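Long-range contact in uncharacterized protein (PDB 4JZA), which probably removes the 3-phosphate from phosphatidylinositol 3-phosphate, acting as a phosphoinositide phosphatase in the encounter between pathogen and host: residues Arg341-Ala353 with Arg393-Tyr405. Sequence-based numbering, arbitrary orientation.
Sequences RHRTLPLPANYAA and RHSDSNLAKVMEY
Pro-346 lies over one face of the imidazole of His-394: its CB is 3.7 Å from the ring centroid and only 4° off the ring normal, which meets the test for a CH-pi contact. The proline is the centre of an inverse gamma turn, so the chain bends just where it meets helix 388-402. Its CG, next along the ring, stands over a face of the Arg-393 guanidinium, near the rim; that arginine reaches on to Glu-177 in a salt bridge. Both imidazole nitrogens meet water in the ring plane. One water joins NE2 to the carbonyl of Thr-344, while the other links ND1 (2.7 Å) with Leu-345 O, Asn-398 ND2 and, weakly, Arg-343 NH1.

One helical turn on, Asn-398 OD1 lies beside Pro-348 N (2.9 Å), which has no hydrogen to offer, so no hydrogen bond forms there; its ND2 also has a partner in Ile-378. The Pro-348 ring crosses the aliphatic part of Lys-401 at about a right angle, CG to CG 3.7 Å.

Tyr-351 closes the contact at the C-terminal part of segment 393-405. With CG anti to the backbone N (chi1 -180°), its ring extends to Val-402, whose CG2 lies 3.7 Å from CE1. The hydroxyl donates to Glu-404 OE2 at 2.9 Å, on the anti side of the carboxylate, and accepts from a water that also serves Val-402 O and Tyr-405 N. Lys-401 NZ takes OE1 on the syn side at 2.7 Å.

The contact thus joins the lead-in to central-sheet strand 352-359 to a flanking helix, through two prolines, Tyr-351 and bridging water; the shared carboxylate, gripped by a phenol and an ammonium, is probably kept ionised.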
loop_
_atom_site.group_PDB
_atom_site.type_symbol
_atom_site.label_atom_id
_atom_site.label_comp_id
_atom_site.label_asym_id
_atom_site.label_seq_id
_atom_site.Cartn_x
_atom_site.Cartn_y
_atom_site.Cartn_z
ATOM N N ARG A 341 1.778 3.920 -2.433
ATOM C CA ARG A 341 0.526 3.280 -1.958
ATOM C C ARG A 341 0.099 3.817 -0.609
ATOM O O ARG A 341 -0.959 3.481 -0.105
ATOM C CB ARG A 341 0.725 1.800 -1.762
ATOM C CG ARG A 341 0.981 0.999 -3.005
ATOM C CD ARG A 341 1.477 -0.379 -2.559
ATOM N NE ARG A 341 2.883 -0.398 -2.191
ATOM C CZ ARG A 341 3.457 -1.333 -1.468
ATOM N NH1 ARG A 341 2.770 -2.364 -0.997
ATOM N NH2 ARG A 341 4.741 -1.228 -1.209
ATOM N N HIS A 342 0.964 4.631 -0.023
ATOM C CA HIS A 342 0.893 4.959 1.355
ATOM C C HIS A 342 0.253 6.326 1.472
ATOM O O HIS A 342 0.927 7.321 1.710
ATOM C CB HIS A 342 2.300 4.961 1.963
ATOM C CG HIS A 342 2.285 5.064 3.449
ATOM N ND1 HIS A 342 3.279 4.609 4.243
ATOM C CD2 HIS A 342 1.380 5.594 4.282
ATOM C CE1 HIS A 342 2.958 4.796 5.510
ATOM N NE2 HIS A 342 1.830 5.434 5.556
ATOM N N ARG A 343 -1.072 6.357 1.384
ATOM C CA ARG A 343 -1.780 7.644 1.374
ATOM C C ARG A 343 -2.644 7.937 2.599
ATOM O O ARG A 343 -3.656 8.659 2.501
ATOM C CB ARG A 343 -2.566 7.714 0.064
ATOM C CG ARG A 343 -1.693 7.266 -1.097
ATOM C CD ARG A 343 -0.596 8.294 -1.322
ATOM N NE ARG A 343 -1.181 9.354 -2.111
ATOM C CZ ARG A 343 -1.442 10.540 -1.668
ATOM N NH1 ARG A 343 -1.081 10.880 -0.465
ATOM N NH2 ARG A 343 -2.033 11.406 -2.444
ATOM N N THR A 344 -2.233 7.367 3.745
ATOM C CA THR A 344 -2.921 7.520 5.011
ATOM C C THR A 344 -2.324 8.617 5.924
ATOM O O THR A 344 -2.913 8.961 6.955
ATOM C CB THR A 344 -2.911 6.197 5.784
ATOM O OG1 THR A 344 -1.583 5.708 5.905
ATOM C CG2 THR A 344 -3.718 5.182 5.079
ATOM N N LEU A 345 -1.169 9.174 5.541
ATOM C CA LEU A 345 -0.541 10.238 6.304
ATOM C C LEU A 345 -0.512 11.485 5.422
ATOM O O LEU A 345 -0.362 11.411 4.200
ATOM C CB LEU A 345 0.865 9.830 6.694
ATOM C CG LEU A 345 1.024 8.509 7.469
ATOM C CD1 LEU A 345 2.507 8.170 7.612
ATOM C CD2 LEU A 345 0.429 8.615 8.855
ATOM N N PRO A 346 -0.670 12.659 6.036
ATOM C CA PRO A 346 -0.896 13.870 5.266
ATOM C C PRO A 346 0.380 14.548 4.801
ATOM O O PRO A 346 0.627 15.685 5.112
ATOM C CB PRO A 346 -1.676 14.747 6.249
ATOM C CG PRO A 346 -1.174 14.345 7.579
ATOM C CD PRO A 346 -0.796 12.895 7.487
ATOM N N LEU A 347 1.166 13.826 4.046
ATOM C CA LEU A 347 2.315 14.385 3.359
ATOM C C LEU A 347 2.543 13.608 2.088
ATOM O O LEU A 347 2.148 12.482 1.972
ATOM C CB LEU A 347 3.556 14.338 4.235
ATOM C CG LEU A 347 4.229 13.001 4.530
ATOM C CD1 LEU A 347 5.536 13.262 5.260
ATOM C CD2 LEU A 347 3.312 12.140 5.367
ATOM N N PRO A 348 3.157 14.212 1.113
ATOM C CA PRO A 348 3.170 13.652 -0.259
ATOM C C PRO A 348 3.989 12.415 -0.480
ATOM O O PRO A 348 5.098 12.249 0.082
ATOM C CB PRO A 348 3.835 14.746 -1.092
ATOM C CG PRO A 348 3.866 15.948 -0.229
ATOM C CD PRO A 348 3.832 15.516 1.184
ATOM N N ALA A 349 3.467 11.594 -1.372
ATOM C CA ALA A 349 4.060 10.309 -1.621
ATOM C C ALA A 349 4.743 10.362 -2.915
ATOM O O ALA A 349 4.346 11.122 -3.806
ATOM C CB ALA A 349 3.015 9.217 -1.650
ATOM N N ASN A 350 5.774 9.531 -3.020
ATOM C CA ASN A 350 6.531 9.380 -4.240
ATOM C C ASN A 350 6.956 10.736 -4.752
ATOM O O ASN A 350 6.883 10.984 -5.954
ATOM C CB ASN A 350 5.698 8.616 -5.286
ATOM C CG ASN A 350 6.538 8.064 -6.434
ATOM O OD1 ASN A 350 7.788 7.982 -6.381
ATOM N ND2 ASN A 350 5.856 7.676 -7.489
ATOM N N TYR A 351 7.417 11.599 -3.833
ATOM C CA TYR A 351 7.714 12.987 -4.124
ATOM C C TYR A 351 9.152 13.146 -4.554
ATOM O O TYR A 351 10.058 12.744 -3.848
ATOM C CB TYR A 351 7.436 13.835 -2.900
ATOM C CG TYR A 351 7.696 15.348 -3.031
ATOM C CD1 TYR A 351 7.173 16.096 -4.104
ATOM C CD2 TYR A 351 8.405 16.041 -2.039
ATOM C CE1 TYR A 351 7.353 17.470 -4.191
ATOM C CE2 TYR A 351 8.587 17.416 -2.119
ATOM C CZ TYR A 351 8.069 18.137 -3.192
ATOM O OH TYR A 351 8.309 19.514 -3.270
ATOM N N ALA A 352 9.365 13.756 -5.712
ATOM C CA ALA A 352 10.707 13.780 -6.292
ATOM C C ALA A 352 10.777 14.865 -7.297
ATOM O O ALA A 352 9.721 15.377 -7.740
ATOM C CB ALA A 352 11.036 12.455 -6.950
ATOM N N ALA A 353 12.015 15.199 -7.676
ATOM C CA ALA A 353 12.239 16.136 -8.748
ATOM C C ALA A 353 12.988 15.468 -9.871
ATOM O O ALA A 353 14.067 14.928 -9.652
ATOM C CB ALA A 353 13.026 17.323 -8.247
ATOM N N ARG A 393 -7.036 18.245 5.079
ATOM C CA ARG A 393 -5.724 18.460 5.662
ATOM C C ARG A 393 -4.722 17.788 4.727
ATOM O O ARG A 393 -3.677 18.354 4.477
ATOM C CB ARG A 393 -5.643 17.901 7.085
ATOM C CG ARG A 393 -4.251 17.687 7.642
ATOM C CD ARG A 393 -3.523 18.977 7.820
ATOM N NE ARG A 393 -2.126 18.694 8.129
ATOM C CZ ARG A 393 -1.677 18.342 9.319
ATOM N NH1 ARG A 393 -2.510 18.250 10.347
ATOM N NH2 ARG A 393 -0.382 18.125 9.497
ATOM N N HIS A 394 -5.053 16.594 4.208
ATOM C CA HIS A 394 -4.243 15.920 3.181
ATOM C C HIS A 394 -4.049 16.742 1.889
ATOM O O HIS A 394 -2.908 16.975 1.449
ATOM C CB HIS A 394 -4.839 14.548 2.844
ATOM C CG HIS A 394 -4.592 13.518 3.888
ATOM N ND1 HIS A 394 -3.691 12.495 3.713
ATOM C CD2 HIS A 394 -5.099 13.363 5.132
ATOM C CE1 HIS A 394 -3.675 11.737 4.797
ATOM N NE2 HIS A 394 -4.513 12.246 5.678
ATOM N N SER A 395 -5.145 17.168 1.269
ATOM C CA SER A 395 -5.012 17.901 0.032
ATOM C C SER A 395 -4.326 19.242 0.244
ATOM O O SER A 395 -3.409 19.606 -0.493
ATOM C CB SER A 395 -6.356 18.028 -0.678
ATOM O OG SER A 395 -7.264 18.804 0.068
ATOM N N ASP A 396 -4.694 19.964 1.290
ATOM C CA ASP A 396 -4.060 21.279 1.538
ATOM C C ASP A 396 -2.574 21.115 1.795
ATOM O O ASP A 396 -1.732 21.768 1.173
ATOM C CB ASP A 396 -4.635 22.009 2.783
ATOM C CG ASP A 396 -6.088 22.517 2.623
ATOM O OD1 ASP A 396 -6.555 22.844 1.503
ATOM O OD2 ASP A 396 -6.752 22.603 3.684
ATOM N N SER A 397 -2.268 20.275 2.772
ATOM C CA SER A 397 -0.915 20.111 3.218
ATOM C C SER A 397 -0.069 19.620 2.084
ATOM O O SER A 397 1.072 20.056 1.947
ATOM C CB SER A 397 -0.807 19.167 4.435
ATOM O OG SER A 397 -1.113 19.814 5.691
ATOM N N ASN A 398 -0.624 18.741 1.254
ATOM C CA ASN A 398 0.123 18.181 0.096
ATOM C C ASN A 398 0.285 19.199 -1.039
ATOM O O ASN A 398 1.360 19.350 -1.632
ATOM C CB ASN A 398 -0.533 16.888 -0.441
ATOM C CG ASN A 398 -0.269 15.685 0.439
ATOM O OD1 ASN A 398 0.670 15.669 1.239
ATOM N ND2 ASN A 398 -1.111 14.679 0.317
ATOM N N LEU A 399 -0.778 19.927 -1.322
ATOM C CA LEU A 399 -0.654 21.005 -2.288
ATOM C C LEU A 399 0.445 22.009 -1.875
ATOM O O LEU A 399 1.266 22.362 -2.694
ATOM C CB LEU A 399 -1.986 21.710 -2.463
ATOM C CG LEU A 399 -1.990 22.900 -3.398
ATOM C CD1 LEU A 399 -1.479 22.475 -4.793
ATOM C CD2 LEU A 399 -3.424 23.454 -3.441
ATOM N N ALA A 400 0.460 22.451 -0.612
ATOM C CA ALA A 400 1.499 23.376 -0.123
ATOM C C ALA A 400 2.875 22.770 -0.270
ATOM O O ALA A 400 3.823 23.459 -0.601
ATOM C CB ALA A 400 1.265 23.759 1.340
ATOM N N LYS A 401 3.022 21.480 -0.016
ATOM C CA LYS A 401 4.366 20.947 0.015
ATOM C C LYS A 401 4.923 20.855 -1.417
ATOM O O LYS A 401 6.106 21.037 -1.684
ATOM C CB LYS A 401 4.336 19.610 0.674
ATOM C CG LYS A 401 5.701 19.029 0.822
ATOM C CD LYS A 401 6.620 19.943 1.588
ATOM C CE LYS A 401 7.877 19.173 1.931
ATOM N NZ LYS A 401 8.866 20.019 2.676
ATOM N N VAL A 402 4.012 20.636 -2.329
ATOM C CA VAL A 402 4.312 20.342 -3.714
ATOM C C VAL A 402 4.561 21.670 -4.501
ATOM O O VAL A 402 5.222 21.707 -5.562
ATOM C CB VAL A 402 3.163 19.378 -4.222
ATOM C CG1 VAL A 402 2.514 19.785 -5.512
ATOM C CG2 VAL A 402 3.633 17.927 -4.223
HETATM N N MSE A 403 4.076 22.771 -3.942
HETATM C CA MSE A 403 4.363 24.092 -4.468
HETATM C C MSE A 403 5.564 24.706 -3.779
HETATM O O MSE A 403 5.926 25.853 -4.061
HETATM C CB MSE A 403 3.132 24.950 -4.247
HETATM C CG MSE A 403 1.935 24.411 -5.011
HETATM SE SE MSE A 403 2.179 24.745 -6.932
HETATM C CE MSE A 403 1.560 23.064 -7.710
ATOM N N GLU A 404 6.240 23.970 -2.904
ATOM C CA GLU A 404 7.273 24.605 -2.095
ATOM C C GLU A 404 8.366 25.273 -2.949
ATOM O O GLU A 404 8.892 26.252 -2.523
ATOM C CB GLU A 404 7.861 23.661 -1.012
ATOM C CG GLU A 404 8.867 22.603 -1.498
ATOM C CD GLU A 404 9.233 21.548 -0.434
ATOM O OE1 GLU A 404 9.358 21.920 0.757
ATOM O OE2 GLU A 404 9.434 20.345 -0.775
ATOM N N TYR A 405 8.698 24.771 -4.145
ATOM C CA TYR A 405 9.828 25.326 -4.931
ATOM C C TYR A 405 9.381 26.307 -5.977
ATOM O O TYR A 405 10.196 26.906 -6.690
ATOM C CB TYR A 405 10.672 24.242 -5.552
ATOM C CG TYR A 405 11.575 23.581 -4.565
ATOM C CD1 TYR A 405 12.767 24.181 -4.158
ATOM C CD2 TYR A 405 11.245 22.323 -4.016
ATOM C CE1 TYR A 405 13.619 23.559 -3.230
ATOM C CE2 TYR A 405 12.089 21.685 -3.090
ATOM C CZ TYR A 405 13.275 22.315 -2.708
ATOM O OH TYR A 405 14.086 21.705 -1.806
HETATM O O HOH W 1 -1.889 12.198 1.713
HETATM O O HOH W 2 -4.774 10.601 8.032
HETATM O O HOH W 3 7.936 22.017 -5.103
#